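Local coordinates for UTP--glucose-1-phosphate uridylyltransferase (Acinetobacter baumannii, PDB 6IKX), which catalyses the transfer of a uridylyl group from UTP to glucose 1-phosphate, giving UDP-glucose and diphosphate, at residues K3-P8 / A126-D131; V160-D165 / S202-V207. The protein carries 1 engineered substitution. One frame throughout, in Å; residues are numbered along the deposited sequence.

Contact 1 of 2, residues K3-P8 / A126-D131; sequences KKAVLP and AVLLPD
Strands 4-8 and 125-128 lie parallel at the centre of the Rossmann-like GT-A nucleotidyltransferase sheet, where Ala5 pairs with Ala126 and Val6 with Val127. Three backbone hydrogen bonds zip them together: Ala126 N gives to Lys4 O (2.9 Å), Val6 N to Ala126 O (2.8 Å) and Leu128 N to Val6 O (3.0 Å). Side chains of Ala5, Leu7, Ala126 and Leu128 share one face. There Leu7 and Leu128 lie side by side, pointing the same way, and Leu7 CD2 presses on Leu128 CB at a tight 3.5 Å; helix 35-44 covers both through Val39. On the face of Val6 and Val127, packed by helix 109-115, the Pro8 ring crosses Leu129 at about a right angle, its CG 3.8 Å from Leu129 CD2. With chi1 at 175°, Val127 turns CG1 away from its backbone N and up to Pro8 CG, 4.0 Å off. Pro8 has no N-H to offer Leu128 O, and its CD sits against that oxygen instead. The ladder therefore ends in apolar packing just where Pro8 and Asp131, both nucleotide-binding residues, emerge at the active-site edge of the sheet.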
loop_
_atom_site.group_PDB
_atom_site.type_symbol
_atom_site.label_atom_id
_atom_site.label_comp_id
_atom_site.label_asym_id
_atom_site.label_seq_id
_atom_site.Cartn_x
_atom_site.Cartn_y
_atom_site.Cartn_z
ATOM N N LYS A 3 -28.330 -11.463 -8.317
ATOM C CA LYS A 3 -27.906 -10.284 -7.512
ATOM C C LYS A 3 -26.375 -10.235 -7.303
ATOM O O LYS A 3 -25.886 -9.173 -6.853
ATOM C CB LYS A 3 -28.618 -10.298 -6.154
ATOM C CG LYS A 3 -30.144 -10.294 -6.185
ATOM C CD LYS A 3 -30.785 -8.997 -6.683
ATOM C CE LYS A 3 -31.182 -9.024 -8.150
ATOM N NZ LYS A 3 -32.471 -8.333 -8.417
ATOM N N LYS A 4 -25.658 -11.338 -7.538
ATOM C CA LYS A 4 -24.188 -11.468 -7.344
ATOM C C LYS A 4 -23.407 -11.569 -8.673
ATOM O O LYS A 4 -23.882 -12.186 -9.618
ATOM C CB LYS A 4 -23.904 -12.708 -6.512
ATOM C CG LYS A 4 -24.674 -12.744 -5.231
ATOM C CD LYS A 4 -24.270 -13.868 -4.357
ATOM C CE LYS A 4 -24.940 -13.736 -3.010
ATOM N NZ LYS A 4 -24.205 -14.543 -2.027
ATOM N N ALA A 5 -22.224 -10.974 -8.718
ATOM C CA ALA A 5 -21.283 -11.045 -9.854
ATOM C C ALA A 5 -19.873 -11.194 -9.295
ATOM O O ALA A 5 -19.513 -10.421 -8.412
ATOM C CB ALA A 5 -21.408 -9.835 -10.749
ATOM N N VAL A 6 -19.123 -12.140 -9.841
ATOM C CA VAL A 6 -17.682 -12.363 -9.546
ATOM C C VAL A 6 -16.851 -11.631 -10.608
ATOM O O VAL A 6 -17.111 -11.883 -11.791
ATOM C CB VAL A 6 -17.397 -13.869 -9.497
ATOM C CG1 VAL A 6 -15.894 -14.143 -9.415
ATOM C CG2 VAL A 6 -18.160 -14.494 -8.331
ATOM N N LEU A 7 -16.039 -10.640 -10.212
ATOM C CA LEU A 7 -15.103 -9.963 -11.156
ATOM C C LEU A 7 -13.725 -10.492 -10.832
ATOM O O LEU A 7 -13.193 -10.179 -9.770
ATOM C CB LEU A 7 -15.073 -8.446 -11.015
ATOM C CG LEU A 7 -16.377 -7.672 -11.072
ATOM C CD1 LEU A 7 -16.193 -6.361 -11.824
ATOM C CD2 LEU A 7 -17.527 -8.501 -11.627
ATOM N N PRO A 8 -13.149 -11.391 -11.640
ATOM C CA PRO A 8 -11.864 -12.000 -11.295
ATOM C C PRO A 8 -10.782 -11.009 -11.734
ATOM O O PRO A 8 -10.675 -10.850 -12.896
ATOM C CB PRO A 8 -11.827 -13.310 -12.102
ATOM C CG PRO A 8 -13.204 -13.401 -12.715
ATOM C CD PRO A 8 -13.676 -11.962 -12.876
ATOM N N ALA A 126 -23.312 -14.058 -11.803
ATOM C CA ALA A 126 -22.691 -13.649 -13.073
ATOM C C ALA A 126 -21.160 -13.635 -12.881
ATOM O O ALA A 126 -20.718 -13.552 -11.733
ATOM C CB ALA A 126 -23.298 -12.337 -13.510
ATOM N N VAL A 127 -20.389 -13.790 -13.963
ATOM C CA VAL A 127 -18.911 -13.567 -14.000
ATOM C C VAL A 127 -18.650 -12.498 -15.053
ATOM O O VAL A 127 -19.208 -12.615 -16.157
ATOM C CB VAL A 127 -18.132 -14.854 -14.315
ATOM C CG1 VAL A 127 -16.646 -14.581 -14.460
ATOM C CG2 VAL A 127 -18.395 -15.961 -13.294
ATOM N N LEU A 128 -17.978 -11.422 -14.662
ATOM C CA LEU A 128 -17.552 -10.318 -15.574
ATOM C C LEU A 128 -16.026 -10.389 -15.610
ATOM O O LEU A 128 -15.424 -10.219 -14.525
ATOM C CB LEU A 128 -17.959 -8.916 -15.075
ATOM C CG LEU A 128 -19.438 -8.537 -14.882
ATOM C CD1 LEU A 128 -19.944 -7.635 -16.015
ATOM C CD2 LEU A 128 -20.346 -9.733 -14.675
ATOM N N LEU A 129 -15.437 -10.700 -16.755
ATOM C CA LEU A 129 -13.976 -10.505 -16.969
ATOM C C LEU A 129 -13.782 -9.021 -17.284
ATOM O O LEU A 129 -14.218 -8.519 -18.308
ATOM C CB LEU A 129 -13.457 -11.388 -18.102
ATOM C CG LEU A 129 -13.549 -12.906 -17.921
ATOM C CD1 LEU A 129 -12.387 -13.582 -18.625
ATOM C CD2 LEU A 129 -13.569 -13.340 -16.470
ATOM N N PRO A 130 -13.107 -8.281 -16.394
ATOM C CA PRO A 130 -13.002 -6.824 -16.502
ATOM C C PRO A 130 -11.973 -6.251 -17.496
ATOM O O PRO A 130 -11.979 -5.083 -17.716
ATOM C CB PRO A 130 -12.560 -6.465 -15.087
ATOM C CG PRO A 130 -11.629 -7.621 -14.747
ATOM C CD PRO A 130 -12.368 -8.840 -15.257
ATOM N N ASP A 131 -11.146 -7.077 -18.122
ATOM C CA ASP A 131 -10.266 -6.624 -19.231
ATOM C C ASP A 131 -11.140 -6.397 -20.474
ATOM O O ASP A 131 -10.685 -5.716 -21.379
ATOM C CB ASP A 131 -9.064 -7.565 -19.396
ATOM C CG ASP A 131 -9.359 -9.033 -19.108
ATOM O OD1 ASP A 131 -10.040 -9.334 -18.068
ATOM O OD2 ASP A 131 -8.913 -9.877 -19.919
#

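Contact 2 of 2, residues V160-D165 / S202-V207; sequences VEAVPD and SNLSVV
Glu161 O is gripped twice by Ser205, through the backbone N at 3.0 Å and through OG at 3.2 Å. The hydroxyl comes in the carbonyl plane on a lone pair, whereas the N-H approaches from above that plane, 47° out of it. Ser205 OG stands between its own N and carbonyl carbon (chi1 81°), a rotation that turns it back to the strand opposite and also brings it 3.6 Å from Val163 CG1. Glu161 and Ser205 form the antiparallel hydrogen-bonded pair, flanked by the non-hydrogen-bonded pairs Val160-Val206 and Ala162-Leu204. Just past the end of strand 156-162, Val163 N gives a hydrogen bond to Asn203 O (3.0 Å). Before Leu204, an ST turn has Ser202 OG accepting from Leu204 N. On the face they share, Val160 and Leu204 cross at a slant, Val160 CG2 3.9 Å from Leu204 CB, and Val174 of strand 172-175 packs against both residues. On the other face the Glu161 side chain crosses Val207 at about a right angle, CB 3.8 Å from Val207 CG2, while its carboxylate OE2 is hydrogen-bonded to Thr255 OG1. With two donors from one residue on a single carbonyl, the serine side chain reinforces the ladder at its middle, and the pairing continues to Val206, a UDP-glucose-binding residue.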
loop_
_atom_site.group_PDB
_atom_site.type_symbol
_atom_site.label_atom_id
_atom_site.label_comp_id
_atom_site.label_asym_id
_atom_site.label_seq_id
_atom_site.Cartn_x
_atom_site.Cartn_y
_atom_site.Cartn_z
ATOM N N VAL A 160 -21.337 -14.472 -26.337
ATOM C CA VAL A 160 -20.505 -14.653 -27.565
ATOM C C VAL A 160 -20.764 -13.494 -28.528
ATOM O O VAL A 160 -21.794 -12.805 -28.396
ATOM C CB VAL A 160 -20.773 -15.996 -28.270
ATOM C CG1 VAL A 160 -20.471 -17.175 -27.364
ATOM C CG2 VAL A 160 -22.190 -16.112 -28.820
ATOM N N GLU A 161 -19.868 -13.295 -29.487
ATOM C CA GLU A 161 -20.028 -12.223 -30.503
ATOM C C GLU A 161 -19.403 -12.681 -31.823
ATOM O O GLU A 161 -18.280 -13.226 -31.790
ATOM C CB GLU A 161 -19.466 -10.933 -29.921
ATOM C CG GLU A 161 -18.278 -10.379 -30.638
ATOM C CD GLU A 161 -17.805 -9.089 -30.015
ATOM O OE1 GLU A 161 -18.426 -8.018 -30.265
ATOM O OE2 GLU A 161 -16.847 -9.178 -29.244
ATOM N N ALA A 162 -20.141 -12.520 -32.923
ATOM C CA ALA A 162 -19.673 -12.780 -34.306
ATOM C C ALA A 162 -18.348 -12.033 -34.532
ATOM O O ALA A 162 -18.300 -10.820 -34.238
ATOM C CB ALA A 162 -20.734 -12.331 -35.283
ATOM N N VAL A 163 -17.310 -12.736 -34.992
ATOM C CA VAL A 163 -15.994 -12.167 -35.433
ATOM C C VAL A 163 -15.779 -12.548 -36.900
ATOM O O VAL A 163 -16.389 -13.504 -37.383
ATOM C CB VAL A 163 -14.839 -12.692 -34.562
ATOM C CG1 VAL A 163 -15.003 -12.284 -33.107
ATOM C CG2 VAL A 163 -14.675 -14.205 -34.680
ATOM N N PRO A 164 -14.924 -11.827 -37.664
ATOM C CA PRO A 164 -14.574 -12.235 -39.030
ATOM C C PRO A 164 -14.016 -13.667 -39.154
ATOM O O PRO A 164 -13.238 -14.043 -38.294
ATOM C CB PRO A 164 -13.524 -11.189 -39.427
ATOM C CG PRO A 164 -13.943 -9.971 -38.645
ATOM C CD PRO A 164 -14.336 -10.532 -37.299
ATOM N N ASP A 165 -14.443 -14.408 -40.197
ATOM C CA ASP A 165 -14.104 -15.838 -40.469
ATOM C C ASP A 165 -12.589 -16.078 -40.389
ATOM O O ASP A 165 -12.146 -17.097 -39.799
ATOM C CB ASP A 165 -14.578 -16.257 -41.860
ATOM C CG ASP A 165 -16.083 -16.440 -41.961
ATOM O OD1 ASP A 165 -16.661 -17.170 -41.125
ATOM O OD2 ASP A 165 -16.663 -15.848 -42.870
ATOM N N SER A 202 -18.102 -22.481 -35.429
ATOM C CA SER A 202 -18.917 -21.273 -35.714
ATOM C C SER A 202 -17.988 -20.055 -35.831
ATOM O O SER A 202 -16.759 -20.231 -35.709
ATOM C CB SER A 202 -19.951 -21.061 -34.641
ATOM O OG SER A 202 -19.379 -20.478 -33.481
ATOM N N ASN A 203 -18.549 -18.855 -36.013
ATOM C CA ASN A 203 -17.780 -17.584 -35.941
ATOM C C ASN A 203 -18.122 -16.838 -34.637
ATOM O O ASN A 203 -17.916 -15.599 -34.583
ATOM C CB ASN A 203 -18.050 -16.715 -37.167
ATOM C CG ASN A 203 -19.456 -16.170 -37.154
ATOM O OD1 ASN A 203 -20.319 -16.701 -36.459
ATOM N ND2 ASN A 203 -19.685 -15.106 -37.897
ATOM N N LEU A 204 -18.607 -17.565 -33.623
ATOM C CA LEU A 204 -19.140 -17.010 -32.345
ATOM C C LEU A 204 -18.076 -17.136 -31.235
ATOM O O LEU A 204 -17.813 -18.284 -30.772
ATOM C CB LEU A 204 -20.458 -17.720 -31.975
ATOM C CG LEU A 204 -21.662 -17.491 -32.913
ATOM C CD1 LEU A 204 -22.951 -18.005 -32.288
ATOM C CD2 LEU A 204 -21.851 -16.026 -33.301
ATOM N N SER A 205 -17.502 -15.994 -30.804
ATOM C CA SER A 205 -16.361 -15.921 -29.845
ATOM C C SER A 205 -16.875 -15.723 -28.415
ATOM O O SER A 205 -17.814 -14.967 -28.245
ATOM C CB SER A 205 -15.387 -14.840 -30.226
ATOM O OG SER A 205 -15.825 -13.559 -29.789
ATOM N N VAL A 206 -16.272 -16.411 -27.446
ATOM C CA VAL A 206 -16.516 -16.217 -25.992
ATOM C C VAL A 206 -16.010 -14.831 -25.581
ATOM O O VAL A 206 -14.823 -14.543 -25.793
ATOM C CB VAL A 206 -15.803 -17.306 -25.187
ATOM C CG1 VAL A 206 -15.985 -17.071 -23.690
ATOM C CG2 VAL A 206 -16.264 -18.680 -25.634
ATOM N N VAL A 207 -16.859 -13.988 -24.994
ATOM C CA VAL A 207 -16.485 -12.574 -24.709
ATOM C C VAL A 207 -15.951 -12.428 -23.272
ATOM O O VAL A 207 -15.133 -11.530 -23.058
ATOM C CB VAL A 207 -17.684 -11.682 -25.008
ATOM C CG1 VAL A 207 -17.500 -10.294 -24.438
ATOM C CG2 VAL A 207 -17.946 -11.639 -26.505
#

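In the fold
Both contacts belong to one mixed sheet, yet they hold different parts of it, their centres about 20 Å apart. Contact 1 is core: its parallel strands, joined through a long intervening chain that includes several helices, are covered by helices and meet through backbone bonds and aliphatic side chains. Contact 2, its centre about 17 Å from that of the chain, is only partly buried; its antiparallel strands are linked by a shorter chain containing strands but no helix, and one side chain, the Ser205 hydroxyl, adds to the backbone bonds. Strand 209-212, paired with both 125-128 and 156-162, bridges the two regions. Both reach the UDP-glucose site, through Asp131 and Val206; Pro8 and Asp131 also bind UTP.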